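Local coordinates for extracellular solute-binding protein, family 7 (Colwellia psychrerythraea, PDB 4PET), which probably delivers pyruvate to a TRAP transporter, binding it in the periplasm together with a calcium ion, at residues Thr200-Glu203 and Ala209-Trp212; Asp46-Met51 and Ile65-Ser70. All coordinates share one frame; numbering follows the deposited sequence.

Contact 1: Thr200-Glu203 and Ala209-Trp212. With CA (calcium ion), chain E; PYR (pyruvic acid), chain D.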
loop_
_atom_site.group_PDB
_atom_site.type_symbol
_atom_site.label_atom_id
_atom_site.label_comp_id
_atom_site.label_asym_id
_atom_site.label_seq_id
_atom_site.Cartn_x
_atom_site.Cartn_y
_atom_site.Cartn_z
ATOM N N THR A 200 -14.698 -21.523 -19.961
ATOM C CA THR A 200 -15.035 -22.749 -20.634
ATOM C C THR A 200 -15.099 -23.942 -19.682
ATOM O O THR A 200 -16.036 -24.743 -19.760
ATOM C CB THR A 200 -14.068 -23.029 -21.768
ATOM O OG1 THR A 200 -14.190 -21.995 -22.745
ATOM C CG2 THR A 200 -14.399 -24.351 -22.416
ATOM N N ALA A 201 -14.123 -24.062 -18.783
ATOM C CA ALA A 201 -14.099 -25.182 -17.853
ATOM C C ALA A 201 -15.330 -25.162 -16.923
ATOM O O ALA A 201 -15.937 -26.203 -16.619
ATOM C CB ALA A 201 -12.777 -25.191 -17.041
ATOM N N LEU A 202 -15.713 -23.976 -16.492
ATOM C CA LEU A 202 -16.893 -23.823 -15.627
ATOM C C LEU A 202 -18.176 -24.148 -16.411
ATOM O O LEU A 202 -19.068 -24.853 -15.922
ATOM C CB LEU A 202 -16.945 -22.395 -15.062
ATOM C CG LEU A 202 -17.938 -22.101 -13.934
ATOM C CD1 LEU A 202 -17.593 -22.896 -12.690
ATOM C CD2 LEU A 202 -17.941 -20.607 -13.603
ATOM N N GLU A 203 -18.247 -23.633 -17.635
ATOM C CA GLU A 203 -19.381 -23.875 -18.518
ATOM C C GLU A 203 -19.584 -25.395 -18.729
ATOM O O GLU A 203 -20.709 -25.892 -18.826
ATOM C CB GLU A 203 -19.098 -23.176 -19.843
ATOM C CG GLU A 203 -20.261 -23.118 -20.859
ATOM C CD GLU A 203 -19.835 -22.401 -22.144
ATOM O OE1 GLU A 203 -18.744 -22.711 -22.677
ATOM O OE2 GLU A 203 -20.564 -21.501 -22.602
ATOM N N ALA A 209 -16.778 -24.772 -9.502
ATOM C CA ALA A 209 -16.598 -23.452 -8.896
ATOM C C ALA A 209 -15.189 -22.999 -9.215
ATOM O O ALA A 209 -14.340 -23.815 -9.622
ATOM C CB ALA A 209 -16.780 -23.557 -7.416
ATOM N N LEU A 210 -14.920 -21.721 -9.015
ATOM C CA LEU A 210 -13.580 -21.209 -9.217
ATOM C C LEU A 210 -13.440 -19.938 -8.435
ATOM O O LEU A 210 -14.439 -19.302 -8.065
ATOM C CB LEU A 210 -13.296 -20.941 -10.704
ATOM C CG LEU A 210 -14.143 -19.894 -11.449
ATOM C CD1 LEU A 210 -13.662 -18.461 -11.200
ATOM C CD2 LEU A 210 -14.092 -20.216 -12.920
ATOM N N GLU A 211 -12.200 -19.553 -8.202
ATOM C CA GLU A 211 -11.936 -18.201 -7.760
ATOM C C GLU A 211 -10.913 -17.627 -8.716
ATOM O O GLU A 211 -10.131 -18.365 -9.350
ATOM C CB GLU A 211 -11.518 -18.172 -6.283
ATOM C CG GLU A 211 -10.174 -18.762 -5.944
ATOM C CD GLU A 211 -9.044 -17.787 -6.270
ATOM O OE1 GLU A 211 -8.119 -18.166 -7.004
ATOM O OE2 GLU A 211 -9.100 -16.621 -5.818
ATOM N N TRP A 212 -10.945 -16.315 -8.881
ATOM C CA TRP A 212 -9.924 -15.656 -9.673
ATOM C C TRP A 212 -9.311 -14.524 -8.839
ATOM O O TRP A 212 -8.310 -14.773 -8.165
ATOM C CB TRP A 212 -10.448 -15.220 -11.043
ATOM C CG TRP A 212 -9.476 -14.420 -11.808
ATOM C CD1 TRP A 212 -9.619 -13.121 -12.207
ATOM C CD2 TRP A 212 -8.181 -14.829 -12.230
ATOM N NE1 TRP A 212 -8.492 -12.698 -12.850
ATOM C CE2 TRP A 212 -7.584 -13.728 -12.879
ATOM C CE3 TRP A 212 -7.458 -16.027 -12.130
ATOM C CZ2 TRP A 212 -6.319 -13.789 -13.445
ATOM C CZ3 TRP A 212 -6.198 -16.083 -12.678
ATOM C CH2 TRP A 212 -5.630 -14.969 -13.323
HETATM CA CA CA E . -6.929 -16.041 -6.723
HETATM C C PYR D . -4.805 -16.423 -9.189
HETATM O O PYR D . -5.773 -17.079 -8.607
HETATM O OXT PYR D . -4.141 -17.063 -10.108
HETATM C CA PYR D . -4.563 -15.064 -8.893
HETATM O O3 PYR D . -5.091 -14.495 -7.839
HETATM C CB PYR D . -3.741 -14.206 -9.805
#

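Contact 2: Asp46-Met51 and Ile65-Ser70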
loop_
_atom_site.group_PDB
_atom_site.type_symbol
_atom_site.label_atom_id
_atom_site.label_comp_id
_atom_site.label_asym_id
_atom_site.label_seq_id
_atom_site.Cartn_x
_atom_site.Cartn_y
_atom_site.Cartn_z
ATOM N N ASP A 46 -1.245 -4.495 -17.397
ATOM C CA ASP A 46 -0.835 -3.076 -17.275
ATOM C C ASP A 46 0.487 -2.952 -16.491
ATOM O O ASP A 46 1.355 -2.147 -16.836
ATOM C CB ASP A 46 -1.946 -2.212 -16.631
ATOM C CG ASP A 46 -3.170 -2.043 -17.522
ATOM O OD1 ASP A 46 -3.020 -1.914 -18.747
ATOM O OD2 ASP A 46 -4.295 -2.124 -17.004
ATOM N N ALA A 47 0.670 -3.788 -15.470
ATOM C CA ALA A 47 1.906 -3.740 -14.663
ATOM C C ALA A 47 3.166 -4.041 -15.471
ATOM O O ALA A 47 4.196 -3.416 -15.263
ATOM C CB ALA A 47 1.814 -4.691 -13.474
ATOM N N THR A 48 3.083 -5.028 -16.358
ATOM C CA THR A 48 4.190 -5.352 -17.245
ATOM C C THR A 48 4.466 -4.243 -18.267
ATOM O O THR A 48 5.613 -3.836 -18.486
ATOM C CB THR A 48 3.953 -6.733 -17.956
ATOM O OG1 THR A 48 2.660 -6.775 -18.592
ATOM C CG2 THR A 48 4.049 -7.882 -16.960
ATOM N N LYS A 49 3.414 -3.745 -18.894
ATOM C CA LYS A 49 3.564 -2.681 -19.873
ATOM C C LYS A 49 4.138 -1.430 -19.181
ATOM O O LYS A 49 5.044 -0.807 -19.685
ATOM C CB LYS A 49 2.203 -2.372 -20.512
ATOM C CG LYS A 49 1.711 -3.381 -21.527
ATOM C CD LYS A 49 0.259 -2.999 -21.985
ATOM C CE LYS A 49 -0.436 -4.046 -22.847
ATOM N NZ LYS A 49 -0.718 -5.363 -22.164
ATOM N N ASN A 50 3.553 -1.059 -18.045
ATOM C CA ASN A 50 4.020 0.069 -17.246
ATOM C C ASN A 50 5.509 -0.092 -16.900
ATOM O O ASN A 50 6.292 0.851 -17.000
ATOM C CB ASN A 50 3.184 0.179 -15.954
ATOM C CG ASN A 50 1.749 0.612 -16.215
ATOM O OD1 ASN A 50 1.400 1.023 -17.330
ATOM N ND2 ASN A 50 0.913 0.544 -15.178
HETATM N N MSE A 51 5.893 -1.306 -16.527
HETATM C CA MSE A 51 7.269 -1.582 -16.140
HETATM C C MSE A 51 8.166 -1.370 -17.357
HETATM O O MSE A 51 9.125 -0.589 -17.324
HETATM C CB MSE A 51 7.376 -2.986 -15.561
HETATM C CG MSE A 51 8.777 -3.360 -15.058
HETATM SE SE MSE A 51 9.993 -3.905 -16.532
HETATM C CE MSE A 51 9.073 -5.501 -17.207
ATOM N N ILE A 65 12.147 -3.950 -23.365
ATOM C CA ILE A 65 11.585 -5.229 -22.999
ATOM C C ILE A 65 10.279 -5.480 -23.799
ATOM O O ILE A 65 9.258 -4.810 -23.579
ATOM C CB ILE A 65 11.336 -5.283 -21.504
ATOM C CG1 ILE A 65 12.614 -4.944 -20.707
ATOM C CG2 ILE A 65 10.858 -6.641 -21.090
ATOM C CD1 ILE A 65 12.337 -4.470 -19.347
ATOM N N ARG A 66 10.342 -6.423 -24.740
ATOM C CA ARG A 66 9.145 -6.895 -25.418
ATOM C C ARG A 66 8.354 -7.814 -24.506
ATOM O O ARG A 66 8.912 -8.679 -23.838
ATOM C CB ARG A 66 9.496 -7.642 -26.707
ATOM C CG ARG A 66 8.252 -8.003 -27.546
ATOM C CD ARG A 66 8.255 -9.470 -27.891
ATOM N NE ARG A 66 9.370 -9.756 -28.753
ATOM C CZ ARG A 66 9.806 -10.969 -29.077
ATOM N NH1 ARG A 66 9.229 -12.051 -28.603
ATOM N NH2 ARG A 66 10.842 -11.091 -29.900
ATOM N N ILE A 67 7.039 -7.632 -24.476
ATOM C CA ILE A 67 6.179 -8.459 -23.633
ATOM C C ILE A 67 5.425 -9.484 -24.510
ATOM O O ILE A 67 4.739 -9.111 -25.468
ATOM C CB ILE A 67 5.185 -7.603 -22.862
ATOM C CG1 ILE A 67 5.907 -6.598 -21.985
ATOM C CG2 ILE A 67 4.304 -8.429 -21.968
ATOM C CD1 ILE A 67 4.955 -5.669 -21.363
ATOM N N ASP A 68 5.607 -10.767 -24.195
ATOM C CA ASP A 68 4.836 -11.839 -24.824
ATOM C C ASP A 68 3.804 -12.400 -23.877
ATOM O O ASP A 68 4.114 -12.917 -22.797
ATOM C CB ASP A 68 5.716 -12.990 -25.246
ATOM C CG ASP A 68 6.722 -12.610 -26.299
ATOM O OD1 ASP A 68 6.647 -11.502 -26.843
ATOM O OD2 ASP A 68 7.584 -13.455 -26.597
ATOM N N SER A 69 2.567 -12.363 -24.320
ATOM C CA SER A 69 1.468 -12.823 -23.498
ATOM C C SER A 69 1.193 -14.256 -23.885
ATOM O O SER A 69 1.827 -14.804 -24.806
ATOM C CB SER A 69 0.219 -11.957 -23.714
ATOM O OG SER A 69 0.488 -10.594 -23.437
ATOM N N SER A 70 0.259 -14.885 -23.196
ATOM C CA SER A 70 -0.016 -16.304 -23.460
ATOM C C SER A 70 -0.334 -16.640 -24.932
ATOM O O SER A 70 -0.057 -17.751 -25.366
ATOM C CB SER A 70 -1.112 -16.835 -22.537
ATOM O OG SER A 70 -2.351 -16.251 -22.839
#

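Contact 1: Thr200-Glu203 and Ala209-Trp212
Helix 198-204 packs on the short strand 209-210 of the six-stranded mixed sheet, and this strand runs straight into the calcium and pyruvate site of a family 7 solute-binding protein. The packing rests on two leucines whose branched, wholly apolar ends suit a buried helix-sheet seam. Leu-202 sends CG away from its backbone N (chi1 -169°), which brings both its methyls to the strand. Its CD2 meets CD2 of Leu-210 at 3.9 Å, the two side chains crossing at about a right angle, while its CD1 rests 3.8 Å from the backbone N of Ala-209. Ala-209 itself points its small CB away from the helix, onto Phe-158 of strand 156-158, and Leu-210 also touches Arg-174, which binds pyruvate.

Beyond the strand the chain turns from packing to binding. Glu-211 bends at chi2 (79°) and presents its carboxylate to the calcium through both oxygens, a bidentate grip suited to a large, hard cation; its backbone O accepts a hydrogen bond from Arg-174 NH1. Trp-212 contributes its backbone O to the metal, leaving the indole to lie against the ligand. Pyruvate chelates the same ion with a carboxylate oxygen and its keto oxygen, PYR O at 2.4 Å and PYR O3 at 2.6 Å from the calcium, and Gln-153 and Glu-236 complete the shell. One face of the indole looks onto the pyruvate, whose CA stands 4.2 Å above the ring plane, offset toward the rim; the closest ring atom is Trp-212 CZ3, 3.4 Å from PYR OXT.

Contact 2: Asp46-Met51 and Ile65-Ser70
Ile-67 meets helix 44-58 from strand 63-68, and more of its surface is buried here than that of any other residue in the contact. Its CG1 stands anti to the carbonyl carbon (chi1 -59°) and the chain runs on extended, carrying CD1 to the helix backbone, 3.4 Å from the carbonyl carbon of Thr-48. The methyl thus rests on the peptide between Thr-48 and Lys-49. Thr-48 suits this place because CB and OG1 both lie against Ile-67 CD1, at 3.7 Å and 3.8 Å, while the polar needs of OG1 are met by Glu-35 OE1 of strand 29-35 and by Gly-45 O. Lys-49, with CB pointing away from the strand, offers its backbone N, 3.5 Å from Ile-67 CD1, and CG at 4.0 Å from the same methyl.

Further along the helix, Met-51, present as selenomethionine, uses its flexible chain to reach the strand. The bend at chi2 (-80°) brings SE within 3.7 Å of Ile-65 CD1, the two side chains at about a right angle, and chi3 turns CE toward the same methyl. Both residues also reach helix 255-290 and Met-90 of strand 90-93, placing this end of the contact in a wider apolar core.

The short axes are nearly antiparallel, at 165°, as expected for a helix returning across the sheet in the beta-alpha-beta unit of strand 29-35, helix 44-58 and strand 63-68.

In the fold
From the N terminus, strand 29-35 leads into helix 44-58, and contact 2 closes the loop that returns to strand 63-68, an outermost strand of the five-stranded sheet. The chain adds strands 90-93 and 142-149 to that sheet, enters the six-stranded sheet, where contact 1 closes a much shorter loop, and returns with strand 240-246 only after contact 1. The two loops follow in series, neither nesting nor crossing. The centres of contacts 1 and 2 lie 25 Å apart. Each ties a helix to a different sheet; residues 211-212 hold the calcium that pyruvate chelates, and the Trp-212 ring lies against the ligand, whereas the side chain of Thr-48 is about 12 Å from the bound pyruvate.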